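Local coordinates for protein putative cyclohexadienyl dehydrogenase and ADH prephenate dehydrogenase (Rhizobium meliloti, PDB 4WJI) that probably catalyses the NAD(P)-dependent oxidative decarboxylation of prephenate to 4-hydroxyphenylpyruvate in tyrosine biosynthesis, and binds NADP and tyrosine, at residues A258-A263 / D274-T279. Residues are numbered along the deposited sequence; the frame is centred on the assembly and turned at random.
Sequences ASLQRA and DLFTRT
Both methyl groups of Leu260 close on a single methyl of Leu275: CD2 of Leu275 lies 3.7 Å from CD1 of Leu260 and equally 3.7 Å from CD2 of Leu260, so the fork of one leucine straddles one prong of the other. The two side chains cross at about a right angle and bridge backbones whose closest CA atoms, those of Leu260 and Leu275, are 8.9 Å apart. In Leu260 the branch carbon CG stands opposite the backbone N (chi1 -168°), which directs the fork toward the facing helix. Leu260 CD1 also comes obliquely to the ring of Phe276, more loosely, at 4.5 Å from CE1. No hydrogen bond crosses; cohesion here is purely apolar, with Leu272 also touching Leu260 and Ala263. Away from this small buried centre, Ala258 and Asp274 are exposed, and Gln261 OE1 is hydrogen-bonded to NE of Arg265 in the same helix. Phe276 stacks on Tyr196 of the second subunit, and NH1 of Arg278 forms salt bridges with Asp203 and Asp204, both of that subunit. The contact lies within a splayed, roughly antiparallel helix pair, 243-265 and 269-278, joined by a short turn in the all-helical dimerization domain of the prephenate dehydrogenase family.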
# COMPACT_ATOMS: atom_id res chain seq x y z
N ALA A 258 -10.86 -17.78 -1.94
CA ALA A 258 -10.95 -19.26 -2.10
C ALA A 258 -10.72 -19.71 -3.50
O ALA A 258 -10.05 -20.73 -3.75
CB ALA A 258 -12.32 -19.76 -1.63
N SER A 259 -11.26 -18.98 -4.45
CA SER A 259 -11.09 -19.30 -5.87
C SER A 259 -9.64 -19.07 -6.34
O SER A 259 -9.06 -19.89 -7.07
CB SER A 259 -12.05 -18.47 -6.71
OG SER A 259 -13.39 -18.78 -6.39
N LEU A 260 -9.03 -17.99 -5.90
CA LEU A 260 -7.61 -17.75 -6.20
C LEU A 260 -6.71 -18.82 -5.57
O LEU A 260 -5.79 -19.32 -6.21
CB LEU A 260 -7.22 -16.34 -5.74
CG LEU A 260 -5.91 -15.73 -6.17
CD1 LEU A 260 -5.68 -15.88 -7.65
CD2 LEU A 260 -5.94 -14.25 -5.78
N GLN A 261 -6.98 -19.20 -4.31
CA GLN A 261 -6.26 -20.24 -3.64
C GLN A 261 -6.36 -21.56 -4.44
O GLN A 261 -5.35 -22.29 -4.56
CB GLN A 261 -6.80 -20.41 -2.23
CG GLN A 261 -6.01 -21.30 -1.32
CD GLN A 261 -6.48 -22.74 -1.38
OE1 GLN A 261 -7.37 -23.09 -2.18
NE2 GLN A 261 -5.88 -23.59 -0.55
N ARG A 262 -7.54 -21.85 -4.97
CA ARG A 262 -7.72 -23.08 -5.76
C ARG A 262 -6.92 -23.01 -7.07
O ARG A 262 -6.28 -24.01 -7.45
CB ARG A 262 -9.20 -23.28 -6.05
CG ARG A 262 -9.50 -24.62 -6.66
CD ARG A 262 -11.00 -24.93 -6.75
NE ARG A 262 -11.63 -24.01 -7.70
CZ ARG A 262 -12.47 -23.02 -7.39
NH1 ARG A 262 -12.86 -22.82 -6.13
NH2 ARG A 262 -12.95 -22.24 -8.36
N ALA A 263 -6.92 -21.86 -7.75
CA ALA A 263 -6.06 -21.69 -8.95
C ALA A 263 -4.57 -21.90 -8.64
O ALA A 263 -3.84 -22.54 -9.42
CB ALA A 263 -6.27 -20.32 -9.56
N ASP A 274 -5.07 -14.10 -16.22
CA ASP A 274 -6.28 -13.34 -16.51
C ASP A 274 -6.67 -12.40 -15.34
O ASP A 274 -6.99 -11.23 -15.55
CB ASP A 274 -7.42 -14.29 -16.85
CG ASP A 274 -7.23 -14.98 -18.21
OD1 ASP A 274 -6.36 -14.55 -19.02
OD2 ASP A 274 -7.97 -15.96 -18.47
N LEU A 275 -6.63 -12.90 -14.09
CA LEU A 275 -6.94 -12.05 -12.94
C LEU A 275 -5.95 -10.90 -12.86
O LEU A 275 -6.34 -9.73 -12.66
CB LEU A 275 -6.91 -12.76 -11.57
CG LEU A 275 -7.01 -11.82 -10.31
CD1 LEU A 275 -8.28 -10.95 -10.12
CD2 LEU A 275 -6.78 -12.63 -9.04
N PHE A 276 -4.67 -11.22 -12.98
CA PHE A 276 -3.64 -10.21 -12.79
C PHE A 276 -3.62 -9.17 -13.91
O PHE A 276 -3.24 -8.01 -13.70
CB PHE A 276 -2.26 -10.88 -12.66
CG PHE A 276 -2.14 -11.87 -11.52
CD1 PHE A 276 -3.08 -11.94 -10.48
CD2 PHE A 276 -1.06 -12.76 -11.49
CE1 PHE A 276 -2.94 -12.85 -9.46
CE2 PHE A 276 -0.91 -13.66 -10.46
CZ PHE A 276 -1.85 -13.73 -9.45
N THR A 277 -4.06 -9.56 -15.10
CA THR A 277 -4.26 -8.62 -16.21
C THR A 277 -5.42 -7.66 -15.94
O THR A 277 -5.29 -6.46 -16.18
CB THR A 277 -4.49 -9.41 -17.52
OG1 THR A 277 -3.27 -10.11 -17.81
CG2 THR A 277 -4.85 -8.49 -18.71
N ARG A 278 -6.53 -8.22 -15.45
CA ARG A 278 -7.78 -7.47 -15.27
C ARG A 278 -7.59 -6.35 -14.25
O ARG A 278 -8.10 -5.24 -14.40
CB ARG A 278 -8.89 -8.44 -14.83
CG ARG A 278 -10.21 -7.80 -14.46
CD ARG A 278 -11.37 -8.79 -14.56
NE ARG A 278 -11.34 -9.87 -13.56
CZ ARG A 278 -11.77 -9.76 -12.30
NH1 ARG A 278 -12.25 -8.60 -11.82
NH2 ARG A 278 -11.72 -10.81 -11.49
N THR A 279 -6.83 -6.60 -13.20
CA THR A 279 -6.63 -5.60 -12.18
C THR A 279 -5.82 -4.36 -12.58
O THR A 279 -5.90 -3.36 -11.95
CB THR A 279 -6.08 -6.19 -10.89
OG1 THR A 279 -4.80 -6.73 -11.13
CG2 THR A 279 -6.96 -7.26 -10.37